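Side-chain contacts in putative endo-1,4-beta-xylanase (Bacteroides thetaiotaomicron VPI-5482, PDB 5MSX), which probably hydrolyses glycosidic bonds in plant pectin glycans, as a calcium-binding member of glycoside hydrolase family 43: residues D220-Y225 with T249-G254; G254-G259 with M342-C347; C262-E267 with T288-L293; Y276-R281 with L306-V311. All coordinates share one frame; numbering follows the deposited sequence.

Contact 1 of 4, residues D220-Y225 with T249-G254; sequences DEKYQY and TNYERG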
loop_
_atom_site.group_PDB
_atom_site.type_symbol
_atom_site.label_atom_id
_atom_site.label_comp_id
_atom_site.label_asym_id
_atom_site.label_seq_id
_atom_site.Cartn_x
_atom_site.Cartn_y
_atom_site.Cartn_z
ATOM N N ASP C 220 -8.452 32.823 18.812
ATOM C CA ASP C 220 -9.700 33.437 19.339
ATOM C C ASP C 220 -10.274 34.358 18.271
ATOM O O ASP C 220 -10.268 33.971 17.095
ATOM C CB ASP C 220 -9.447 34.133 20.702
ATOM C CG ASP C 220 -8.808 33.191 21.725
ATOM O OD1 ASP C 220 -9.320 32.072 21.911
ATOM O OD2 ASP C 220 -7.764 33.539 22.304
ATOM N N GLU C 221 -10.717 35.573 18.635
ATOM C CA GLU C 221 -11.301 36.503 17.671
ATOM C C GLU C 221 -10.280 36.953 16.657
ATOM O O GLU C 221 -10.681 37.374 15.577
ATOM C CB GLU C 221 -11.877 37.784 18.324
ATOM C CG GLU C 221 -12.913 37.553 19.402
ATOM C CD GLU C 221 -12.327 37.585 20.807
ATOM O OE1 GLU C 221 -11.268 36.929 21.041
ATOM O OE2 GLU C 221 -12.923 38.252 21.701
ATOM N N LYS C 222 -8.979 36.888 16.988
ATOM C CA LYS C 222 -7.938 37.298 16.006
ATOM C C LYS C 222 -7.497 36.221 15.009
ATOM O O LYS C 222 -6.625 36.467 14.213
ATOM C CB LYS C 222 -6.709 37.889 16.699
ATOM C CG LYS C 222 -6.996 39.077 17.607
ATOM C CD LYS C 222 -7.348 40.340 16.833
ATOM C CE LYS C 222 -7.915 41.414 17.761
ATOM N NZ LYS C 222 -8.126 42.711 17.046
ATOM N N TYR C 223 -8.102 35.038 15.038
ATOM C CA TYR C 223 -7.820 33.974 14.057
ATOM C C TYR C 223 -7.968 34.514 12.618
ATOM O O TYR C 223 -8.943 35.222 12.315
ATOM C CB TYR C 223 -8.797 32.831 14.248
ATOM C CG TYR C 223 -8.274 31.482 14.666
ATOM C CD1 TYR C 223 -7.056 30.983 14.169
ATOM C CD2 TYR C 223 -9.047 30.640 15.459
ATOM C CE1 TYR C 223 -6.614 29.708 14.499
ATOM C CE2 TYR C 223 -8.613 29.340 15.777
ATOM C CZ TYR C 223 -7.397 28.891 15.281
ATOM O OH TYR C 223 -6.935 27.638 15.552
ATOM N N GLN C 224 -6.960 34.262 11.786
ATOM C CA GLN C 224 -6.995 34.530 10.354
ATOM C C GLN C 224 -6.359 33.351 9.604
ATOM O O GLN C 224 -5.542 32.584 10.172
ATOM C CB GLN C 224 -6.221 35.784 10.007
ATOM C CG GLN C 224 -6.676 37.038 10.729
ATOM C CD GLN C 224 -5.750 38.224 10.465
ATOM O OE1 GLN C 224 -4.597 38.181 10.797
ATOM N NE2 GLN C 224 -6.259 39.253 9.845
ATOM N N TYR C 225 -6.749 33.196 8.347
ATOM C CA TYR C 225 -6.000 32.332 7.423
ATOM C C TYR C 225 -5.241 33.225 6.459
ATOM O O TYR C 225 -5.778 34.202 5.904
ATOM C CB TYR C 225 -6.910 31.348 6.665
ATOM C CG TYR C 225 -7.021 29.965 7.246
ATOM C CD1 TYR C 225 -5.994 29.046 7.098
ATOM C CD2 TYR C 225 -8.162 29.556 7.961
ATOM C CE1 TYR C 225 -6.083 27.757 7.626
ATOM C CE2 TYR C 225 -8.261 28.271 8.499
ATOM C CZ TYR C 225 -7.210 27.363 8.310
ATOM O OH TYR C 225 -7.268 26.077 8.827
ATOM N N THR C 249 -11.718 38.491 10.688
ATOM C CA THR C 249 -12.925 39.054 11.309
ATOM C C THR C 249 -13.614 40.077 10.386
ATOM O O THR C 249 -12.947 40.913 9.766
ATOM C CB THR C 249 -12.608 39.672 12.687
ATOM O OG1 THR C 249 -12.310 38.613 13.606
ATOM C CG2 THR C 249 -13.804 40.547 13.236
ATOM N N ASN C 250 -14.929 39.917 10.228
ATOM C CA ASN C 250 -15.784 40.885 9.525
ATOM C C ASN C 250 -16.738 41.484 10.576
ATOM O O ASN C 250 -17.765 40.866 10.968
ATOM C CB ASN C 250 -16.546 40.200 8.412
ATOM C CG ASN C 250 -17.382 41.175 7.586
ATOM O OD1 ASN C 250 -17.961 42.129 8.114
ATOM N ND2 ASN C 250 -17.490 40.903 6.297
ATOM N N TYR C 251 -16.373 42.673 11.045
ATOM C CA TYR C 251 -17.067 43.349 12.139
ATOM C C TYR C 251 -18.513 43.658 11.750
ATOM O O TYR C 251 -19.434 43.410 12.516
ATOM C CB TYR C 251 -16.318 44.637 12.533
ATOM C CG TYR C 251 -15.037 44.365 13.284
ATOM C CD1 TYR C 251 -15.068 44.073 14.644
ATOM C CD2 TYR C 251 -13.796 44.375 12.645
ATOM C CE1 TYR C 251 -13.907 43.807 15.349
ATOM C CE2 TYR C 251 -12.629 44.106 13.353
ATOM C CZ TYR C 251 -12.708 43.823 14.700
ATOM O OH TYR C 251 -11.598 43.556 15.434
ATOM N N GLU C 252 -18.684 44.193 10.541
ATOM C CA GLU C 252 -20.001 44.524 9.978
ATOM C C GLU C 252 -20.995 43.352 9.969
ATOM O O GLU C 252 -22.168 43.536 10.274
ATOM C CB GLU C 252 -19.849 45.038 8.542
ATOM N N ARG C 253 -20.536 42.161 9.588
ATOM C CA ARG C 253 -21.377 40.960 9.594
ATOM C C ARG C 253 -21.360 40.200 10.902
ATOM O O ARG C 253 -22.086 39.238 11.054
ATOM C CB ARG C 253 -21.009 40.027 8.439
ATOM C CG ARG C 253 -21.373 40.634 7.093
ATOM C CD ARG C 253 -21.067 39.710 5.937
ATOM N NE ARG C 253 -20.875 40.486 4.713
ATOM C CZ ARG C 253 -20.183 40.107 3.635
ATOM N NH1 ARG C 253 -19.554 38.937 3.572
ATOM N NH2 ARG C 253 -20.097 40.938 2.595
ATOM N N GLY C 254 -20.583 40.632 11.870
ATOM C CA GLY C 254 -20.543 39.936 13.173
ATOM C C GLY C 254 -19.932 38.525 13.073
ATOM O O GLY C 254 -20.466 37.570 13.666
HETATM O O HOH W 1 -9.561 37.932 12.590
#

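Contact 2 of 4, residues G254-G259 with M342-C347; sequences GIFGPG and MKDPTC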
loop_
_atom_site.group_PDB
_atom_site.type_symbol
_atom_site.label_atom_id
_atom_site.label_comp_id
_atom_site.label_asym_id
_atom_site.label_seq_id
_atom_site.Cartn_x
_atom_site.Cartn_y
_atom_site.Cartn_z
ATOM N N GLY C 254 -20.583 40.632 11.870
ATOM C CA GLY C 254 -20.543 39.936 13.173
ATOM C C GLY C 254 -19.932 38.525 13.073
ATOM O O GLY C 254 -20.466 37.570 13.666
ATOM N N ILE C 255 -18.829 38.399 12.320
ATOM C CA ILE C 255 -18.135 37.107 12.133
ATOM C C ILE C 255 -16.704 37.229 12.623
ATOM O O ILE C 255 -15.895 37.899 11.995
ATOM C CB ILE C 255 -18.205 36.630 10.668
ATOM C CG1 ILE C 255 -19.680 36.374 10.296
ATOM C CG2 ILE C 255 -17.368 35.349 10.450
ATOM C CD1 ILE C 255 -19.941 36.321 8.806
ATOM N N PHE C 256 -16.421 36.597 13.764
ATOM C CA PHE C 256 -15.175 36.777 14.502
ATOM C C PHE C 256 -14.280 35.531 14.453
ATOM O O PHE C 256 -14.732 34.416 14.743
ATOM C CB PHE C 256 -15.496 37.103 15.968
ATOM C CG PHE C 256 -16.179 38.429 16.156
ATOM C CD1 PHE C 256 -17.565 38.529 16.097
ATOM C CD2 PHE C 256 -15.434 39.582 16.375
ATOM C CE1 PHE C 256 -18.199 39.760 16.264
ATOM C CE2 PHE C 256 -16.060 40.818 16.533
ATOM C CZ PHE C 256 -17.444 40.903 16.495
ATOM N N GLY C 257 -13.015 35.736 14.098
ATOM C CA GLY C 257 -11.987 34.715 14.249
ATOM C C GLY C 257 -12.258 33.502 13.377
ATOM O O GLY C 257 -12.432 32.406 13.906
ATOM N N PRO C 258 -12.336 33.704 12.038
ATOM C CA PRO C 258 -12.538 32.617 11.080
ATOM C C PRO C 258 -11.308 31.745 10.900
ATOM O O PRO C 258 -10.509 31.938 9.964
ATOM C CB PRO C 258 -12.911 33.343 9.784
ATOM C CG PRO C 258 -12.215 34.617 9.881
ATOM C CD PRO C 258 -12.317 35.008 11.347
ATOM N N GLY C 259 -11.180 30.764 11.789
ATOM C CA GLY C 259 -10.003 29.903 11.828
ATOM C C GLY C 259 -10.163 28.453 11.404
ATOM O O GLY C 259 -10.981 28.106 10.575
ATOM N N MET C 342 -12.450 37.612 24.387
ATOM C CA MET C 342 -11.167 37.038 24.783
ATOM C C MET C 342 -10.016 37.962 24.387
ATOM O O MET C 342 -9.328 38.461 25.249
ATOM C CB MET C 342 -11.014 35.633 24.208
ATOM C CG MET C 342 -9.992 34.785 24.949
ATOM S SD MET C 342 -10.672 33.895 26.367
ATOM C CE MET C 342 -11.510 32.567 25.510
ATOM N N LYS C 343 -9.835 38.207 23.096
ATOM C CA LYS C 343 -8.801 39.088 22.576
ATOM C C LYS C 343 -9.311 40.355 21.881
ATOM O O LYS C 343 -8.518 41.249 21.574
ATOM C CB LYS C 343 -7.953 38.301 21.584
ATOM C CG LYS C 343 -7.186 37.163 22.243
ATOM C CD LYS C 343 -6.259 36.510 21.233
ATOM C CE LYS C 343 -5.139 35.711 21.885
ATOM N NZ LYS C 343 -4.335 35.015 20.839
ATOM N N ASP C 344 -10.621 40.444 21.632
ATOM C CA ASP C 344 -11.208 41.574 20.893
ATOM C C ASP C 344 -12.267 42.196 21.792
ATOM O O ASP C 344 -13.399 41.688 21.851
ATOM C CB ASP C 344 -11.851 41.098 19.595
ATOM C CG ASP C 344 -12.326 42.236 18.713
ATOM O OD1 ASP C 344 -12.508 43.413 19.185
ATOM O OD2 ASP C 344 -12.506 41.921 17.511
ATOM N N PRO C 345 -11.926 43.310 22.466
ATOM C CA PRO C 345 -12.930 43.881 23.377
ATOM C C PRO C 345 -14.224 44.366 22.707
ATOM O O PRO C 345 -15.195 44.625 23.422
ATOM C CB PRO C 345 -12.176 45.021 24.106
ATOM C CG PRO C 345 -10.780 45.038 23.571
ATOM C CD PRO C 345 -10.708 44.148 22.368
ATOM N N THR C 346 -14.245 44.488 21.374
ATOM C CA THR C 346 -15.467 44.830 20.633
ATOM C C THR C 346 -16.387 43.647 20.304
ATOM O O THR C 346 -17.464 43.861 19.761
ATOM C CB THR C 346 -15.175 45.589 19.304
ATOM O OG1 THR C 346 -14.664 44.689 18.306
ATOM C CG2 THR C 346 -14.190 46.716 19.533
ATOM N N CYS C 347 -15.961 42.413 20.582
ATOM C CA CYS C 347 -16.788 41.241 20.304
ATOM C C CYS C 347 -17.758 40.966 21.459
ATOM O O CYS C 347 -17.460 40.187 22.365
ATOM C CB CYS C 347 -15.945 39.998 20.007
ATOM S SG CYS C 347 -16.984 38.538 19.719
#

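Contact 3 of 4, residues C262-E267 with T288-L293; sequences CVFHPE and TYVNQL. With EDO (1,2-ethanediol), chain V; EDO (1,2-ethanediol), chain B.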
loop_
_atom_site.group_PDB
_atom_site.type_symbol
_atom_site.label_atom_id
_atom_site.label_comp_id
_atom_site.label_asym_id
_atom_site.label_seq_id
_atom_site.Cartn_x
_atom_site.Cartn_y
_atom_site.Cartn_z
ATOM N N CYS C 262 -11.159 23.771 6.656
ATOM C CA CYS C 262 -10.627 23.026 5.511
ATOM C C CYS C 262 -11.079 23.688 4.223
ATOM O O CYS C 262 -11.886 24.640 4.247
ATOM C CB CYS C 262 -11.089 21.578 5.526
ATOM S SG CYS C 262 -12.879 21.432 5.308
ATOM N N VAL C 263 -10.538 23.176 3.125
ATOM C CA VAL C 263 -10.996 23.426 1.760
ATOM C C VAL C 263 -11.426 22.109 1.120
ATOM O O VAL C 263 -10.803 21.068 1.308
ATOM C CB VAL C 263 -9.923 24.159 0.890
ATOM C CG1 VAL C 263 -10.312 24.224 -0.595
ATOM C CG2 VAL C 263 -9.719 25.573 1.427
ATOM N N PHE C 264 -12.524 22.159 0.374
ATOM C CA PHE C 264 -12.990 21.009 -0.366
ATOM C C PHE C 264 -13.732 21.428 -1.649
ATOM O O PHE C 264 -14.184 22.560 -1.782
ATOM C CB PHE C 264 -13.879 20.101 0.517
ATOM C CG PHE C 264 -15.231 20.669 0.791
ATOM C CD1 PHE C 264 -15.421 21.558 1.822
ATOM C CD2 PHE C 264 -16.315 20.337 -0.027
ATOM C CE1 PHE C 264 -16.684 22.108 2.066
ATOM C CE2 PHE C 264 -17.576 20.884 0.182
ATOM C CZ PHE C 264 -17.764 21.769 1.232
ATOM N N HIS C 265 -13.838 20.478 -2.572
ATOM C CA HIS C 265 -14.655 20.613 -3.746
ATOM C C HIS C 265 -15.378 19.291 -3.968
ATOM O O HIS C 265 -14.766 18.252 -3.850
ATOM C CB HIS C 265 -13.807 21.025 -4.968
ATOM C CG HIS C 265 -12.860 19.981 -5.464
ATOM N ND1 HIS C 265 -13.185 19.105 -6.480
ATOM C CD2 HIS C 265 -11.565 19.731 -5.161
ATOM C CE1 HIS C 265 -12.149 18.330 -6.750
ATOM N NE2 HIS C 265 -11.153 18.691 -5.966
ATOM N N PRO C 266 -16.688 19.335 -4.257
ATOM C CA PRO C 266 -17.398 18.104 -4.631
ATOM C C PRO C 266 -16.735 17.434 -5.840
ATOM O O PRO C 266 -16.332 18.120 -6.771
ATOM C CB PRO C 266 -18.802 18.593 -4.999
ATOM C CG PRO C 266 -18.965 19.864 -4.232
ATOM C CD PRO C 266 -17.597 20.485 -4.148
ATOM N N GLU C 267 -16.612 16.115 -5.796
ATOM C CA GLU C 267 -15.956 15.352 -6.861
ATOM C C GLU C 267 -16.495 15.712 -8.262
ATOM O O GLU C 267 -17.685 15.928 -8.446
ATOM C CB GLU C 267 -16.090 13.836 -6.580
ATOM C CG GLU C 267 -15.348 12.895 -7.532
ATOM C CD GLU C 267 -13.824 13.019 -7.514
ATOM O OE1 GLU C 267 -13.256 13.995 -6.967
ATOM O OE2 GLU C 267 -13.171 12.120 -8.084
ATOM N N THR C 288 -19.126 25.781 13.110
ATOM C CA THR C 288 -18.443 25.734 11.802
ATOM C C THR C 288 -19.391 26.231 10.734
ATOM O O THR C 288 -20.596 25.936 10.778
ATOM C CB THR C 288 -17.865 24.339 11.470
ATOM O OG1 THR C 288 -16.760 24.070 12.337
ATOM C CG2 THR C 288 -17.337 24.244 10.004
ATOM N N TYR C 289 -18.854 27.053 9.828
ATOM C CA TYR C 289 -19.601 27.671 8.738
ATOM C C TYR C 289 -18.890 27.386 7.419
ATOM O O TYR C 289 -17.679 27.129 7.409
ATOM C CB TYR C 289 -19.669 29.195 8.956
ATOM C CG TYR C 289 -20.383 29.536 10.254
ATOM C CD1 TYR C 289 -19.703 29.507 11.458
ATOM C CD2 TYR C 289 -21.740 29.776 10.283
ATOM C CE1 TYR C 289 -20.339 29.766 12.648
ATOM C CE2 TYR C 289 -22.394 30.061 11.486
ATOM C CZ TYR C 289 -21.683 30.045 12.672
ATOM O OH TYR C 289 -22.285 30.332 13.897
ATOM N N VAL C 290 -19.630 27.491 6.322
ATOM C CA VAL C 290 -19.103 27.217 4.960
ATOM C C VAL C 290 -19.466 28.389 4.032
ATOM O O VAL C 290 -20.613 28.895 4.052
ATOM C CB VAL C 290 -19.627 25.861 4.397
ATOM C CG1 VAL C 290 -19.083 25.573 2.987
ATOM C CG2 VAL C 290 -19.214 24.706 5.300
ATOM N N ASN C 291 -18.490 28.819 3.230
ATOM C CA ASN C 291 -18.722 29.777 2.133
ATOM C C ASN C 291 -17.953 29.338 0.922
ATOM O O ASN C 291 -17.006 28.538 1.014
ATOM C CB ASN C 291 -18.240 31.179 2.504
ATOM C CG ASN C 291 -19.160 31.865 3.460
ATOM O OD1 ASN C 291 -20.337 32.149 3.132
ATOM N ND2 ASN C 291 -18.668 32.102 4.654
ATOM N N GLN C 292 -18.309 29.923 -0.207
ATOM C CA GLN C 292 -17.561 29.703 -1.464
ATOM C C GLN C 292 -16.133 30.243 -1.418
ATOM O O GLN C 292 -15.871 31.256 -0.774
ATOM C CB GLN C 292 -18.268 30.390 -2.641
ATOM C CG GLN C 292 -19.633 29.808 -2.955
ATOM C CD GLN C 292 -20.357 30.643 -4.009
ATOM O OE1 GLN C 292 -20.528 31.849 -3.869
ATOM N NE2 GLN C 292 -20.774 29.999 -5.056
ATOM N N LEU C 293 -15.239 29.542 -2.111
ATOM C CA LEU C 293 -13.867 29.947 -2.294
ATOM C C LEU C 293 -13.658 30.100 -3.810
ATOM O O LEU C 293 -13.933 29.181 -4.593
ATOM C CB LEU C 293 -12.907 28.910 -1.703
ATOM C CG LEU C 293 -11.423 29.325 -1.837
ATOM C CD1 LEU C 293 -10.942 29.897 -0.531
ATOM C CD2 LEU C 293 -10.558 28.174 -2.227
HETATM C C1 EDO V . -11.780 16.947 -1.051
HETATM O O1 EDO V . -12.025 18.105 -1.872
HETATM C C2 EDO V . -12.791 15.855 -1.327
HETATM O O2 EDO V . -14.106 16.391 -1.521
HETATM C C1 EDO B . -14.198 34.109 -2.793
HETATM O O1 EDO B . -13.143 33.508 -2.006
HETATM C C2 EDO B . -15.348 34.782 -2.066
HETATM O O2 EDO B . -16.028 33.879 -1.138
#

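Contact 4 of 4, residues Y276-R281 with L306-V311; sequences YLEFGR and LTMDGV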
loop_
_atom_site.group_PDB
_atom_site.type_symbol
_atom_site.label_atom_id
_atom_site.label_comp_id
_atom_site.label_asym_id
_atom_site.label_seq_id
_atom_site.Cartn_x
_atom_site.Cartn_y
_atom_site.Cartn_z
ATOM N N TYR C 276 -14.851 26.937 8.061
ATOM C CA TYR C 276 -14.075 27.555 9.139
ATOM C C TYR C 276 -14.829 27.530 10.471
ATOM O O TYR C 276 -16.048 27.555 10.519
ATOM C CB TYR C 276 -13.701 28.985 8.778
ATOM C CG TYR C 276 -14.904 29.869 8.499
ATOM C CD1 TYR C 276 -15.535 29.843 7.259
ATOM C CD2 TYR C 276 -15.419 30.727 9.473
ATOM C CE1 TYR C 276 -16.641 30.651 7.005
ATOM C CE2 TYR C 276 -16.529 31.518 9.220
ATOM C CZ TYR C 276 -17.131 31.483 7.986
ATOM O OH TYR C 276 -18.235 32.285 7.718
ATOM N N LEU C 277 -14.075 27.490 11.550
ATOM C CA LEU C 277 -14.669 27.700 12.865
ATOM C C LEU C 277 -14.863 29.196 13.069
ATOM O O LEU C 277 -14.201 30.010 12.399
ATOM C CB LEU C 277 -13.795 27.070 13.966
ATOM C CG LEU C 277 -12.479 27.764 14.296
ATOM C CD1 LEU C 277 -12.655 29.002 15.184
ATOM C CD2 LEU C 277 -11.518 26.769 14.974
ATOM N N GLU C 278 -15.742 29.539 14.031
ATOM C CA GLU C 278 -16.048 30.912 14.376
ATOM C C GLU C 278 -16.013 31.008 15.905
ATOM O O GLU C 278 -16.287 30.016 16.593
ATOM C CB GLU C 278 -17.400 31.342 13.778
ATOM C CG GLU C 278 -17.620 32.869 13.666
ATOM C CD GLU C 278 -18.320 33.501 14.890
ATOM O OE1 GLU C 278 -18.409 34.772 14.930
ATOM O OE2 GLU C 278 -18.795 32.738 15.808
ATOM N N PHE C 279 -15.567 32.157 16.412
ATOM C CA PHE C 279 -15.370 32.399 17.872
ATOM C C PHE C 279 -16.515 31.884 18.776
ATOM O O PHE C 279 -16.276 31.339 19.855
ATOM C CB PHE C 279 -15.109 33.902 18.131
ATOM C CG PHE C 279 -14.914 34.241 19.590
ATOM C CD1 PHE C 279 -13.712 33.944 20.232
ATOM C CD2 PHE C 279 -15.937 34.847 20.321
ATOM C CE1 PHE C 279 -13.531 34.252 21.565
ATOM C CE2 PHE C 279 -15.761 35.153 21.665
ATOM C CZ PHE C 279 -14.556 34.862 22.288
ATOM N N GLY C 280 -17.748 32.044 18.313
ATOM C CA GLY C 280 -18.900 31.484 18.966
ATOM C C GLY C 280 -19.140 32.063 20.345
ATOM O O GLY C 280 -19.148 33.297 20.522
ATOM N N ARG C 281 -19.323 31.170 21.315
ATOM C CA ARG C 281 -19.607 31.569 22.678
ATOM C C ARG C 281 -18.350 31.558 23.543
ATOM O O ARG C 281 -18.469 31.400 24.770
ATOM C CB ARG C 281 -20.691 30.676 23.295
ATOM C CG ARG C 281 -22.062 30.795 22.654
ATOM C CD ARG C 281 -22.177 29.992 21.360
ATOM N NE ARG C 281 -23.558 29.721 21.006
ATOM C CZ ARG C 281 -23.967 29.343 19.793
ATOM N NH1 ARG C 281 -23.102 29.129 18.802
ATOM N NH2 ARG C 281 -25.256 29.156 19.569
ATOM N N LEU C 306 -17.290 36.223 3.960
ATOM C CA LEU C 306 -17.840 35.400 5.022
ATOM C C LEU C 306 -19.302 35.775 5.316
ATOM O O LEU C 306 -19.649 36.946 5.393
ATOM C CB LEU C 306 -17.000 35.529 6.298
ATOM C CG LEU C 306 -15.512 35.234 6.128
ATOM C CD1 LEU C 306 -14.740 35.732 7.349
ATOM C CD2 LEU C 306 -15.243 33.757 5.883
ATOM N N THR C 307 -20.142 34.766 5.466
ATOM C CA THR C 307 -21.501 34.914 5.949
ATOM C C THR C 307 -21.754 33.754 6.900
ATOM O O THR C 307 -21.057 32.728 6.850
ATOM C CB THR C 307 -22.563 34.851 4.820
ATOM O OG1 THR C 307 -22.775 33.485 4.430
ATOM C CG2 THR C 307 -22.144 35.683 3.555
ATOM N N MET C 308 -22.785 33.896 7.713
ATOM C CA MET C 308 -23.341 32.762 8.418
ATOM C C MET C 308 -24.601 32.180 7.749
ATOM O O MET C 308 -25.422 31.577 8.435
ATOM C CB MET C 308 -23.628 33.151 9.862
ATOM C CG MET C 308 -22.387 33.616 10.620
ATOM S SD MET C 308 -22.921 34.082 12.257
ATOM C CE MET C 308 -21.430 33.987 13.238
ATOM N N ASP C 309 -24.738 32.336 6.428
ATOM C CA ASP C 309 -25.932 31.866 5.703
ATOM C C ASP C 309 -25.764 30.468 5.140
ATOM O O ASP C 309 -26.752 29.820 4.910
ATOM C CB ASP C 309 -26.291 32.815 4.568
ATOM C CG ASP C 309 -26.558 34.219 5.056
ATOM O OD1 ASP C 309 -27.187 34.354 6.120
ATOM O OD2 ASP C 309 -26.146 35.196 4.397
ATOM N N GLY C 310 -24.525 30.000 4.948
ATOM C CA GLY C 310 -24.284 28.704 4.354
ATOM C C GLY C 310 -24.373 28.738 2.830
ATOM O O GLY C 310 -24.521 29.770 2.209
ATOM N N VAL C 311 -24.247 27.581 2.233
ATOM C CA VAL C 311 -24.176 27.457 0.773
ATOM C C VAL C 311 -25.309 26.585 0.232
ATOM O O VAL C 311 -25.300 26.249 -0.941
ATOM C CB VAL C 311 -22.810 26.877 0.338
ATOM C CG1 VAL C 311 -21.699 27.888 0.602
ATOM C CG2 VAL C 311 -22.523 25.546 1.026
#

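Contact 1 of 4, residues D220-Y225 with T249-G254
Glu-221 and Thr-249 mark the closest backbone approach, with 7.0 Å between their CA atoms, where the 3-10 segment 221-222 meets the loop that follows strand 245-247. The Thr-249 side chain points toward the turn. Its OG1 sits beside the backbone N, anti to the carbonyl carbon (chi1 -70°), which leaves it 2.8 Å from Glu-221 O. The same OG1 is hydrogen-bonded to Gly-257 N, further along the loop. A water bridges the two segments. It donates to Tyr-223 O at 2.8 Å and to Glu-221 O at 3.2 Å. It accepts from Thr-249 N at 2.9 Å. Further out lies Tyr-251, which is modelled in two conformers, so its placement is tentative. In the one described, Thr-249 CG2 lies over the centre of the ring, and the hydroxyl bonds to Asp-344. Lys-222 and Tyr-251 cross obliquely, and NZ of Lys-222 stays 3.9 Å from OH of Tyr-251, a loose approach. The Glu-221 carboxylate turns away from this loop to accept from the backbone N of Met-342, Lys-343 and Asp-344. The turn belongs to a four-stranded blade of the five-bladed propeller expected of family 43, and joins strands 210-217 and 224-230. The link between turn and loop is thus mainly polar: one bridging water joins two carbonyls of the turn to Thr-249 N, with Thr-249 OG1 close to Glu-221 O.

Contact 2 of 4, residues G254-G259 with M342-C347
Asp-344 OD1 is gripped by two groups of Thr-346, while the other oxygen of this carboxylate meets the Phe-256 ring. Thr-346 OG1 donates to Asp-344 OD1 at 2.7 Å. Thr-346 N donates to the same oxygen at 3.0 Å, which makes an Asx turn. Both come from one face of the carboxylate, above its plane. The backbone closes a type I turn from Asp-344 to Cys-347. These bonds fix the rotation of the carboxylate and put OD2 at the edge of the Phe-256 ring, in its plane, 3.8 Å from CE2. Ring and carboxylate planes stand 73° apart. OD2 also has a hydrogen bond with Tyr-251. Cys-347 covers one face of the ring. Its SG, anti to the backbone N (chi1 178°), lies 3.6 Å from the ring centroid and only 9° off the normal, a sulfur-aromatic contact. Its CB adds a CH-pi contact, 3.6 Å from CE2 of Phe-256. With an alanine here in place of Phe-256, Cys-347 SG would probably lose its aromatic partner and a gap would open beside the Asp-344 turn. The contact joins a loop of the propeller expected of family 43 to the loop between strands 337-339 and 349-351. Polar bonds shape the turn, and sulfur, CH and carboxylate contacts with a single ring then hold it against the propeller.

Contact 3 of 4, residues C262-E267 with T288-L293
Apolar contacts alone join Val-263 and Phe-264 to the strand 288-293. Val-263 CG1 meets Leu-293 CD2 at 4.3 Å, methyl against methyl. Phe-264 CE1 meets Val-290 CG1 at 4.3 Å, and the methyl comes obliquely to the ring. The two pairs lie on different faces of the sheet, as neighbouring side chains of a strand do. Phe-264 starts out pointing away from the other strand. Its CG stands between the backbone N and the carbonyl carbon (chi1 73°), and this turn carries the ring back far enough to touch Val-290. Both contacts are long, so the two strands touch only lightly, though all four residues are buried. The Phe-264 ring also meets those of Tyr-273 and Phe-73, and Val-263 reaches strand 203-207.

No hydrogen bond crosses the contact. Two 1,2-ethanediol molecules, probably from the crystallisation liquor, bond to the backbone on its flanks. One sits at the end of strand 261-264. Its O1 accepts from His-265 N at 3.1 Å in a nearly straight bond (167°), and its O2 donates to His-265 O at 3.1 Å. The second donates from O2 to Gln-292 O at 2.7 Å and also bonds to Lys-294, Arg-302 and Glu-305.

Both segments flank the central strand 272-278, whose backbone bonds to each of them. The three form an antiparallel sheet, and the side chains touch across its middle strand. Such a meander of antiparallel strands is typical of a blade in the five-bladed propeller of family 43 enzymes.

Contact 4 of 4, residues Y276-R281 with L306-V311
Tyr-276 and Glu-278 both point toward the loop 306-311 from strand 272-278, the middle strand of an antiparallel propeller blade. The first torsion of Tyr-276 (chi1 58°) sets CG between the backbone N and the carbonyl carbon and directs the ring at the loop. Leu-306 comes in over one face of it. CD2 of Leu-306 lies 4.0 Å from the ring centroid and 28° off the normal, a CH-pi contact. The nearest ring atom is CE1 of Tyr-276, 3.6 Å from that methyl. The backbone oxygen of Thr-307 meets the same ring at its edge, near its plane, and is 3.0 Å from Tyr-276 OH. One side chain is thus met by a methyl on its face and by a carbonyl at its rim. Glu-278 and Met-308 meet at about a right angle. The extended Met-308 chain brings CE to 3.6 Å from OE1 of Glu-278. Polar partners hold that carboxylate: OE1 has a salt bridge to Arg-349 and accepts from Phe-256 N, and OE2 accepts from Gly-280 N at 2.8 Å, met from above the carboxylate plane. Were Glu-278 cut back to an alanine, the Arg-349 charge would probably be left without this mate and Gly-280 N without its acceptor. The loop is shaped by an ST turn, in which Asp-309 N donates to Thr-307 OG1 at 3.0 Å with an N-H...OG1 angle of 164°.

In the fold
Contacts 1 and 2 lie side by side, with centres about 5 Å apart, and share Gly-254. Contact 2 lies about 12 Å from contact 4 between centres, and Phe-256 O and Phe-279 N are 2.9 Å apart between them. Contact 4 meets contact 3 where Tyr-289 O and Tyr-276 N are 2.9 Å apart. Arg-253 NH1 ties contact 1 to Leu-306 O of contact 4 at 2.7 Å. Tyr-223 of contact 1 makes a weak hydrogen bond to Glu-200, the predicted proton donor, and Leu-277 of contact 4 touches Asp-36, the predicted proton acceptor. The Tyr-276 side chain is about 7 Å from that of His-260, a calcium-site residue whose calcium is not bound to this chain here.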